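Local coordinates for protein putative O-acetylhomoserine (Thiol)-lyase (Campylobacter jejuni, PDB 4OC9) that probably uses pyridoxal phosphate to make homocysteine from O-acetylhomoserine and sulfide, at residues Y104-Y109 / F130-L135; S137-I142 / K172-V177. One frame throughout, in Å; residues are numbered along the deposited sequence.

Contact 1 of 2, residues Y104-Y109 / F130-L135; sequences YSNKIY and FDIDDL
Ser105 and Phe130 pair side by side as a parallel beta bridge where strand 101-105 ends against strand 126-130, an edge strand of the seven-stranded sheet within this chain. Phe130 bonds to the residues on either side of Ser105: Phe130 N donates to Tyr104 O at 2.9 Å, and Asn106 N gives a weak bond, bent to 130°, to Phe130 O. Beyond the bridge, side chains cap the bends: an ST turn, in which Ser105 OG accepts from Lys107 N at 3.1 Å, and, within the type I turn Asp131-Asp134, an Asx turn, in which Asp131 OD1 receives Asp133 N from well above the carboxylate plane.

Packing follows on the face of the sheet that Ser105 and Phe130 share. With CG placed between its backbone N and carbonyl carbon (chi1 73°), Phe130 leans its ring back over the neighbouring strand, and Ser105 CA sits over one face in a CH-pi contact, 4.1 Å from the centroid. Ile132 CG2 reaches Ser105 CB at 3.7 Å.

Charge closes the far end. The extended chain of Lys107 brings NZ to Asp133 OD2 at 3.0 Å, nearly along the C-O axis, in a salt bridge. Gln158 and Tyr326 also bind NZ, and the Tyr326 hydroxyl meets Asp133 OD2 as well. The ion pair thus belongs to a polar cluster that ties both loops to more distant parts of the chain, while backbone bonds and the phenyl face join the strand ends themselves.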
ATOM      1  N   TYR D 104      27.744 -23.832 -12.037  1.00 15.81           N
ATOM      2  CA  TYR D 104      26.443 -23.925 -11.418  1.00 17.49           C
ATOM      3  C   TYR D 104      25.924 -25.357 -11.261  1.00 16.76           C
ATOM      4  O   TYR D 104      26.156 -26.220 -12.087  1.00 21.80           O
ATOM      5  CB  TYR D 104      25.433 -23.118 -12.245  1.00 17.84           C
ATOM      6  CG  TYR D 104      25.068 -23.735 -13.592  1.00 19.08           C
ATOM      7  CD1 TYR D 104      25.917 -23.650 -14.691  1.00 20.25           C
ATOM      8  CD2 TYR D 104      23.838 -24.346 -13.776  1.00 19.44           C
ATOM      9  CE1 TYR D 104      25.568 -24.208 -15.916  1.00 18.40           C
ATOM     10  CE2 TYR D 104      23.473 -24.875 -14.998  1.00 18.56           C
ATOM     11  CZ  TYR D 104      24.347 -24.813 -16.058  1.00 18.49           C
ATOM     12  OH  TYR D 104      23.976 -25.350 -17.254  1.00 19.25           O
ATOM     13  N   SER D 105      25.206 -25.575 -10.187  1.00 15.66           N
ATOM     14  CA  SER D 105      24.617 -26.864  -9.882  1.00 16.40           C
ATOM     15  C   SER D 105      23.567 -27.284 -10.911  1.00 16.39           C
ATOM     16  O   SER D 105      22.788 -26.465 -11.421  1.00 20.67           O
ATOM     17  CB  SER D 105      23.981 -26.829  -8.465  1.00 16.51           C
ATOM     18  OG  SER D 105      23.270 -28.013  -8.190  1.00 15.58           O
ATOM     19  N   ASN D 106      23.554 -28.573 -11.201  1.00 18.20           N
ATOM     20  CA  ASN D 106      22.630 -29.151 -12.161  1.00 20.80           C
ATOM     21  C   ASN D 106      21.258 -29.347 -11.523  1.00 21.79           C
ATOM     22  O   ASN D 106      20.310 -29.781 -12.171  1.00 19.79           O
ATOM     23  CB  ASN D 106      23.152 -30.487 -12.692  1.00 25.91           C
ATOM     24  CG  ASN D 106      23.248 -31.571 -11.612  1.00 29.48           C
ATOM     25  OD1 ASN D 106      23.325 -31.308 -10.405  1.00 32.22           O
ATOM     26  ND2 ASN D 106      23.292 -32.801 -12.058  1.00 39.68           N
ATOM     27  N   LYS D 107      21.168 -29.079 -10.224  1.00 22.74           N
ATOM     28  CA  LYS D 107      19.892 -29.212  -9.510  1.00 22.86           C
ATOM     29  C   LYS D 107      19.473 -27.873  -8.849  1.00 22.07           C
ATOM     30  O   LYS D 107      19.749 -27.635  -7.673  1.00 17.50           O
ATOM     31  CB  LYS D 107      19.925 -30.349  -8.489  1.00 23.25           C
ATOM     32  CG  LYS D 107      20.191 -31.698  -9.124  1.00 23.12           C
ATOM     33  CD  LYS D 107      20.066 -32.848  -8.151  1.00 23.26           C
ATOM     34  CE  LYS D 107      20.442 -34.118  -8.853  1.00 22.43           C
ATOM     35  NZ  LYS D 107      20.189 -35.302  -8.005  1.00 24.33           N
ATOM     36  N   ILE D 108      18.850 -27.020  -9.666  1.00 19.63           N
ATOM     37  CA  ILE D 108      18.380 -25.718  -9.232  1.00 17.92           C
ATOM     38  C   ILE D 108      17.056 -25.315  -9.868  1.00 19.23           C
ATOM     39  O   ILE D 108      16.510 -26.026 -10.719  1.00 16.13           O
ATOM     40  CB  ILE D 108      19.375 -24.604  -9.541  1.00 16.73           C
ATOM     41  CG1 ILE D 108      19.593 -24.494 -11.059  1.00 17.77           C
ATOM     42  CG2 ILE D 108      20.661 -24.851  -8.783  1.00 18.30           C
ATOM     43  CD1 ILE D 108      20.572 -23.409 -11.476  1.00 18.24           C
ATOM     44  N   TYR D 109      16.565 -24.158  -9.419  1.00 19.77           N
ATOM     45  CA  TYR D 109      15.342 -23.589  -9.903  1.00 21.98           C
ATOM     46  C   TYR D 109      15.455 -23.380 -11.396  1.00 18.67           C
ATOM     47  O   TYR D 109      16.439 -22.839 -11.882  1.00 20.06           O
ATOM     48  CB  TYR D 109      15.005 -22.290  -9.121  1.00 25.18           C
ATOM     49  CG  TYR D 109      13.830 -21.532  -9.675  1.00 25.73           C
ATOM     50  CD1 TYR D 109      12.545 -22.037  -9.591  1.00 25.75           C
ATOM     51  CD2 TYR D 109      14.003 -20.257 -10.212  1.00 28.88           C
ATOM     52  CE1 TYR D 109      11.463 -21.328 -10.091  1.00 30.96           C
ATOM     53  CE2 TYR D 109      12.932 -19.531 -10.706  1.00 31.46           C
ATOM     54  CZ  TYR D 109      11.659 -20.061 -10.650  1.00 31.94           C
ATOM     55  OH  TYR D 109      10.602 -19.326 -11.149  1.00 28.69           O
ATOM     56  N   PHE D 130      27.613 -28.558 -13.119  1.00 22.66           N
ATOM     57  CA  PHE D 130      28.367 -29.531 -12.313  1.00 22.10           C
ATOM     58  C   PHE D 130      27.309 -30.272 -11.518  1.00 23.18           C
ATOM     59  O   PHE D 130      26.191 -29.771 -11.331  1.00 23.17           O
ATOM     60  CB  PHE D 130      29.474 -28.949 -11.412  1.00 20.74           C
ATOM     61  CG  PHE D 130      28.975 -28.198 -10.204  1.00 20.83           C
ATOM     62  CD1 PHE D 130      28.712 -26.852 -10.264  1.00 20.42           C
ATOM     63  CD2 PHE D 130      28.821 -28.859  -8.983  1.00 19.48           C
ATOM     64  CE1 PHE D 130      28.283 -26.175  -9.141  1.00 21.95           C
ATOM     65  CE2 PHE D 130      28.410 -28.187  -7.855  1.00 19.27           C
ATOM     66  CZ  PHE D 130      28.125 -26.840  -7.937  1.00 22.08           C
ATOM     67  N   ASP D 131      27.666 -31.472 -11.077  1.00 22.35           N
ATOM     68  CA  ASP D 131      26.774 -32.314 -10.320  1.00 26.27           C
ATOM     69  C   ASP D 131      27.064 -32.171  -8.811  1.00 26.65           C
ATOM     70  O   ASP D 131      28.171 -32.512  -8.356  1.00 23.25           O
ATOM     71  CB  ASP D 131      26.981 -33.763 -10.789  1.00 26.13           C
ATOM     72  CG  ASP D 131      26.037 -34.773 -10.113  1.00 27.80           C
ATOM     73  OD1 ASP D 131      25.128 -34.416  -9.315  1.00 22.33           O
ATOM     74  OD2 ASP D 131      26.222 -35.971 -10.411  1.00 32.50           O
ATOM     75  N   ILE D 132      26.086 -31.687  -8.045  1.00 23.65           N
ATOM     76  CA  ILE D 132      26.290 -31.535  -6.596  1.00 25.07           C
ATOM     77  C   ILE D 132      26.515 -32.873  -5.919  1.00 25.56           C
ATOM     78  O   ILE D 132      27.022 -32.912  -4.805  1.00 28.94           O
ATOM     79  CB  ILE D 132      25.128 -30.919  -5.793  1.00 28.91           C
ATOM     80  CG1 ILE D 132      23.855 -31.614  -6.218  1.00 32.36           C
ATOM     81  CG2 ILE D 132      24.992 -29.449  -6.031  1.00 29.01           C
ATOM     82  CD1 ILE D 132      22.853 -31.606  -5.103  1.00 38.65           C
ATOM     83  N   ASP D 133      26.058 -33.955  -6.540  1.00 25.72           N
ATOM     84  CA  ASP D 133      26.225 -35.299  -5.974  1.00 25.84           C
ATOM     85  C   ASP D 133      27.584 -35.919  -6.266  1.00 26.27           C
ATOM     86  O   ASP D 133      27.915 -36.937  -5.710  1.00 33.01           O
ATOM     87  CB  ASP D 133      25.118 -36.225  -6.474  1.00 28.88           C
ATOM     88  CG  ASP D 133      23.750 -35.875  -5.899  1.00 31.49           C
ATOM     89  OD1 ASP D 133      23.696 -35.399  -4.752  1.00 31.83           O
ATOM     90  OD2 ASP D 133      22.726 -36.154  -6.567  1.00 38.49           O
ATOM     91  N   ASP D 134      28.380 -35.285  -7.118  1.00 28.40           N
ATOM     92  CA  ASP D 134      29.702 -35.779  -7.473  1.00 25.72           C
ATOM     93  C   ASP D 134      30.616 -34.553  -7.679  1.00 21.41           C
ATOM     94  O   ASP D 134      30.890 -34.139  -8.801  1.00 15.12           O
ATOM     95  CB  ASP D 134      29.607 -36.598  -8.767  1.00 31.73           C
ATOM     96  CG  ASP D 134      30.944 -37.177  -9.194  1.00 33.05           C
ATOM     97  OD1 ASP D 134      31.887 -37.224  -8.362  1.00 30.61           O
ATOM     98  OD2 ASP D 134      31.026 -37.585 -10.371  1.00 41.44           O
ATOM     99  N   LEU D 135      31.127 -34.040  -6.577  1.00 20.92           N
ATOM    100  CA  LEU D 135      31.954 -32.851  -6.595  1.00 22.54           C
ATOM    101  C   LEU D 135      33.217 -32.850  -7.403  1.00 27.50           C
ATOM    102  O   LEU D 135      33.750 -31.776  -7.695  1.00 31.08           O
ATOM    103  CB  LEU D 135      32.151 -32.307  -5.173  1.00 24.94           C
ATOM    104  CG  LEU D 135      30.821 -31.894  -4.488  1.00 25.70           C
ATOM    105  CD1 LEU D 135      31.062 -31.394  -3.074  1.00 27.27           C
ATOM    106  CD2 LEU D 135      30.059 -30.827  -5.286  1.00 27.22           C
TER

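Contact 2 of 2, residues S137-I142 / K172-V177; sequences SLEKVI and KKHKIV
Glu139, on helix 136-141, faces Lys173 and His174 at the C-terminal end of helix 164-174, joining two helices of the alpha/beta domain that carries the seven-stranded sheet. Its carboxylate takes both donors. His174 NE2 gives OE1 a nearly straight hydrogen bond of 3.0 Å (171°), with OE1 close to the imidazole plane and approached on its syn side. Lys173 NZ makes a salt bridge to OE2 at 3.1 Å, again on the syn side, and a weaker bond to OE1. OE1 therefore serves two donors, and the neighbouring ammonium would be expected to favour the ionised carboxylate. A bend at chi2 of Glu139 (-83°) and another at chi3 of Lys173 bring the charged groups together.

Two backbone carbonyls also have partners: His174 O accepts from Arg234 and Val141 O from Arg128. A Schellman motif, with Lys175 at positive phi, follows helix 164-174 and leads the chain toward strand 177-181.

Next to the polar group, Ile142 supplies the apolar contact. Its CG2 meets CD1 of Ile176 tip to tip at 3.8 Å, and the same methyl lies over one face of the His174 ring, 4.0 Å from the centroid and 15° off the ring normal.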
ATOM      1  N   SER D 137      33.249 -33.369 -10.311  1.00 30.25           N
ATOM      2  CA  SER D 137      32.758 -32.710 -11.525  1.00 28.08           C
ATOM      3  C   SER D 137      32.904 -31.183 -11.426  1.00 28.02           C
ATOM      4  O   SER D 137      32.931 -30.491 -12.446  1.00 27.33           O
ATOM      5  CB  SER D 137      31.305 -33.062 -11.828  1.00 31.52           C
ATOM      6  OG  SER D 137      30.424 -32.590 -10.812  1.00 35.31           O
ATOM      7  N   LEU D 138      32.966 -30.659 -10.206  1.00 25.93           N
ATOM      8  CA  LEU D 138      33.140 -29.228 -10.007  1.00 26.32           C
ATOM      9  C   LEU D 138      34.595 -28.833 -10.286  1.00 26.96           C
ATOM     10  O   LEU D 138      34.840 -27.859 -11.015  1.00 27.50           O
ATOM     11  CB  LEU D 138      32.694 -28.797  -8.610  1.00 26.70           C
ATOM     12  CG  LEU D 138      32.905 -27.332  -8.226  1.00 27.57           C
ATOM     13  CD1 LEU D 138      32.357 -26.347  -9.251  1.00 28.46           C
ATOM     14  CD2 LEU D 138      32.300 -27.083  -6.852  1.00 28.93           C
ATOM     15  N   GLU D 139      35.552 -29.564  -9.713  1.00 27.99           N
ATOM     16  CA  GLU D 139      37.007 -29.292  -9.939  1.00 30.84           C
ATOM     17  C   GLU D 139      37.301 -29.228 -11.423  1.00 28.45           C
ATOM     18  O   GLU D 139      38.031 -28.383 -11.906  1.00 27.96           O
ATOM     19  CB  GLU D 139      37.836 -30.435  -9.405  1.00 33.28           C
ATOM     20  CG  GLU D 139      37.837 -30.622  -7.910  1.00 40.90           C
ATOM     21  CD  GLU D 139      38.801 -29.752  -7.108  1.00 43.90           C
ATOM     22  OE1 GLU D 139      39.301 -28.785  -7.681  1.00 39.76           O
ATOM     23  OE2 GLU D 139      39.065 -30.054  -5.893  1.00 46.35           O
ATOM     24  N   LYS D 140      36.733 -30.194 -12.122  1.00 30.42           N
ATOM     25  CA  LYS D 140      36.863 -30.342 -13.558  1.00 34.92           C
ATOM     26  C   LYS D 140      36.519 -29.121 -14.411  1.00 30.60           C
ATOM     27  O   LYS D 140      37.240 -28.810 -15.345  1.00 24.29           O
ATOM     28  CB  LYS D 140      35.974 -31.503 -13.985  1.00 43.75           C
ATOM     29  CG  LYS D 140      35.981 -31.822 -15.478  1.00 50.83           C
ATOM     30  CD  LYS D 140      35.100 -33.022 -15.792  1.00 58.00           C
ATOM     31  CE  LYS D 140      35.145 -33.365 -17.274  1.00 62.01           C
ATOM     32  NZ  LYS D 140      34.315 -34.561 -17.591  1.00 57.78           N
ATOM     33  N   VAL D 141      35.421 -28.436 -14.097  1.00 29.12           N
ATOM     34  CA  VAL D 141      35.023 -27.268 -14.882  1.00 27.12           C
ATOM     35  C   VAL D 141      35.657 -25.951 -14.445  1.00 27.91           C
ATOM     36  O   VAL D 141      35.480 -24.924 -15.115  1.00 31.71           O
ATOM     37  CB  VAL D 141      33.494 -27.117 -14.957  1.00 31.62           C
ATOM     38  CG1 VAL D 141      32.888 -28.311 -15.694  1.00 30.76           C
ATOM     39  CG2 VAL D 141      32.874 -26.915 -13.567  1.00 29.29           C
ATOM     40  N   ILE D 142      36.435 -25.966 -13.368  1.00 25.28           N
ATOM     41  CA  ILE D 142      37.088 -24.746 -12.882  1.00 24.37           C
ATOM     42  C   ILE D 142      38.370 -24.353 -13.598  1.00 25.99           C
ATOM     43  O   ILE D 142      39.211 -25.212 -13.901  1.00 31.24           O
ATOM     44  CB  ILE D 142      37.425 -24.876 -11.391  1.00 24.74           C
ATOM     45  CG1 ILE D 142      36.120 -24.964 -10.578  1.00 25.42           C
ATOM     46  CG2 ILE D 142      38.229 -23.681 -10.909  1.00 24.34           C
ATOM     47  CD1 ILE D 142      36.307 -25.126  -9.087  1.00 25.92           C
ATOM     48  N   LYS D 172      37.247 -22.385  -1.528  1.00 27.51           N
ATOM     49  CA  LYS D 172      38.300 -21.682  -0.807  1.00 31.89           C
ATOM     50  C   LYS D 172      39.687 -21.962  -1.378  1.00 32.06           C
ATOM     51  O   LYS D 172      40.545 -21.075  -1.418  1.00 34.00           O
ATOM     52  CB  LYS D 172      38.220 -21.857   0.739  1.00 37.00           C
ATOM     53  CG  LYS D 172      37.000 -21.118   1.307  1.00 49.59           C
ATOM     54  CD  LYS D 172      37.022 -20.976   2.831  1.00 54.05           C
ATOM     55  CE  LYS D 172      35.783 -20.324   3.422  1.00 56.76           C
ATOM     56  NZ  LYS D 172      35.259 -19.057   2.844  1.00 63.61           N
ATOM     57  N   LYS D 173      39.890 -23.177  -1.865  1.00 29.69           N
ATOM     58  CA  LYS D 173      41.160 -23.558  -2.411  1.00 30.91           C
ATOM     59  C   LYS D 173      41.504 -22.672  -3.618  1.00 35.31           C
ATOM     60  O   LYS D 173      42.583 -22.101  -3.678  1.00 32.17           O
ATOM     61  CB  LYS D 173      41.130 -25.021  -2.838  1.00 34.76           C
ATOM     62  CG  LYS D 173      42.496 -25.559  -3.218  1.00 39.46           C
ATOM     63  CD  LYS D 173      42.438 -26.976  -3.744  1.00 42.92           C
ATOM     64  CE  LYS D 173      41.741 -27.042  -5.099  1.00 45.07           C
ATOM     65  NZ  LYS D 173      41.746 -28.453  -5.562  1.00 50.38           N
ATOM     66  N   HIS D 174      40.578 -22.567  -4.566  1.00 32.73           N
ATOM     67  CA  HIS D 174      40.789 -21.766  -5.765  1.00 28.61           C
ATOM     68  C   HIS D 174      40.530 -20.282  -5.573  1.00 29.58           C
ATOM     69  O   HIS D 174      40.656 -19.513  -6.531  1.00 28.99           O
ATOM     70  CB  HIS D 174      39.877 -22.239  -6.904  1.00 31.65           C
ATOM     71  CG  HIS D 174      40.088 -23.662  -7.317  1.00 33.58           C
ATOM     72  ND1 HIS D 174      40.992 -24.029  -8.297  1.00 39.90           N
ATOM     73  CD2 HIS D 174      39.499 -24.805  -6.903  1.00 31.83           C
ATOM     74  CE1 HIS D 174      40.954 -25.341  -8.461  1.00 37.77           C
ATOM     75  NE2 HIS D 174      40.054 -25.835  -7.629  1.00 37.16           N
ATOM     76  N   LYS D 175      40.134 -19.865  -4.374  1.00 28.77           N
ATOM     77  CA  LYS D 175      39.857 -18.438  -4.096  1.00 33.49           C
ATOM     78  C   LYS D 175      38.672 -17.923  -4.932  1.00 31.02           C
ATOM     79  O   LYS D 175      38.703 -16.821  -5.487  1.00 26.87           O
ATOM     80  CB  LYS D 175      41.114 -17.616  -4.356  1.00 38.08           C
ATOM     81  CG  LYS D 175      42.251 -18.134  -3.525  1.00 46.98           C
ATOM     82  CD  LYS D 175      42.299 -17.554  -2.134  1.00 57.84           C
ATOM     83  CE  LYS D 175      42.849 -16.140  -2.262  1.00 67.93           C
ATOM     84  NZ  LYS D 175      42.904 -15.441  -0.951  1.00 80.34           N
ATOM     85  N   ILE D 176      37.639 -18.759  -5.033  1.00 29.29           N
ATOM     86  CA  ILE D 176      36.438 -18.427  -5.780  1.00 27.05           C
ATOM     87  C   ILE D 176      35.266 -18.154  -4.823  1.00 23.82           C
ATOM     88  O   ILE D 176      35.093 -18.840  -3.806  1.00 22.30           O
ATOM     89  CB  ILE D 176      36.032 -19.560  -6.736  1.00 25.62           C
ATOM     90  CG1 ILE D 176      37.134 -19.811  -7.747  1.00 29.69           C
ATOM     91  CG2 ILE D 176      34.750 -19.194  -7.471  1.00 26.83           C
ATOM     92  CD1 ILE D 176      36.864 -20.979  -8.680  1.00 32.10           C
ATOM     93  N   VAL D 177      34.471 -17.146  -5.166  1.00 21.79           N
ATOM     94  CA  VAL D 177      33.305 -16.765  -4.366  1.00 20.64           C
ATOM     95  C   VAL D 177      32.197 -17.771  -4.557  1.00 19.12           C
ATOM     96  O   VAL D 177      31.876 -18.133  -5.707  1.00 19.76           O
ATOM     97  CB  VAL D 177      32.746 -15.405  -4.798  1.00 23.43           C
ATOM     98  CG1 VAL D 177      31.419 -15.131  -4.107  1.00 22.88           C
ATOM     99  CG2 VAL D 177      33.750 -14.288  -4.534  1.00 24.57           C
TER

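In the fold
Contact 1 is largely buried and contact 2 lies at the surface, their centres about 13 Å apart. The first joins neighbouring parallel strands of the sheet through main-chain bonds, whereas the second joins the ends of two helices and the loops that follow them, through side chains. Each has a lysine-carboxylate salt bridge, but that of contact 1 sits in a wider polar cluster, and that of contact 2 is combined with a histidine bond. The contacts follow one another along the chain and meet where residues 130-135 lead into helix 136-141: Ser137 OG probably bonds Asp131 N, and Leu138 packs on the Phe130 ring. Leu135 further reaches helix 164-174, which also takes part in contact 2.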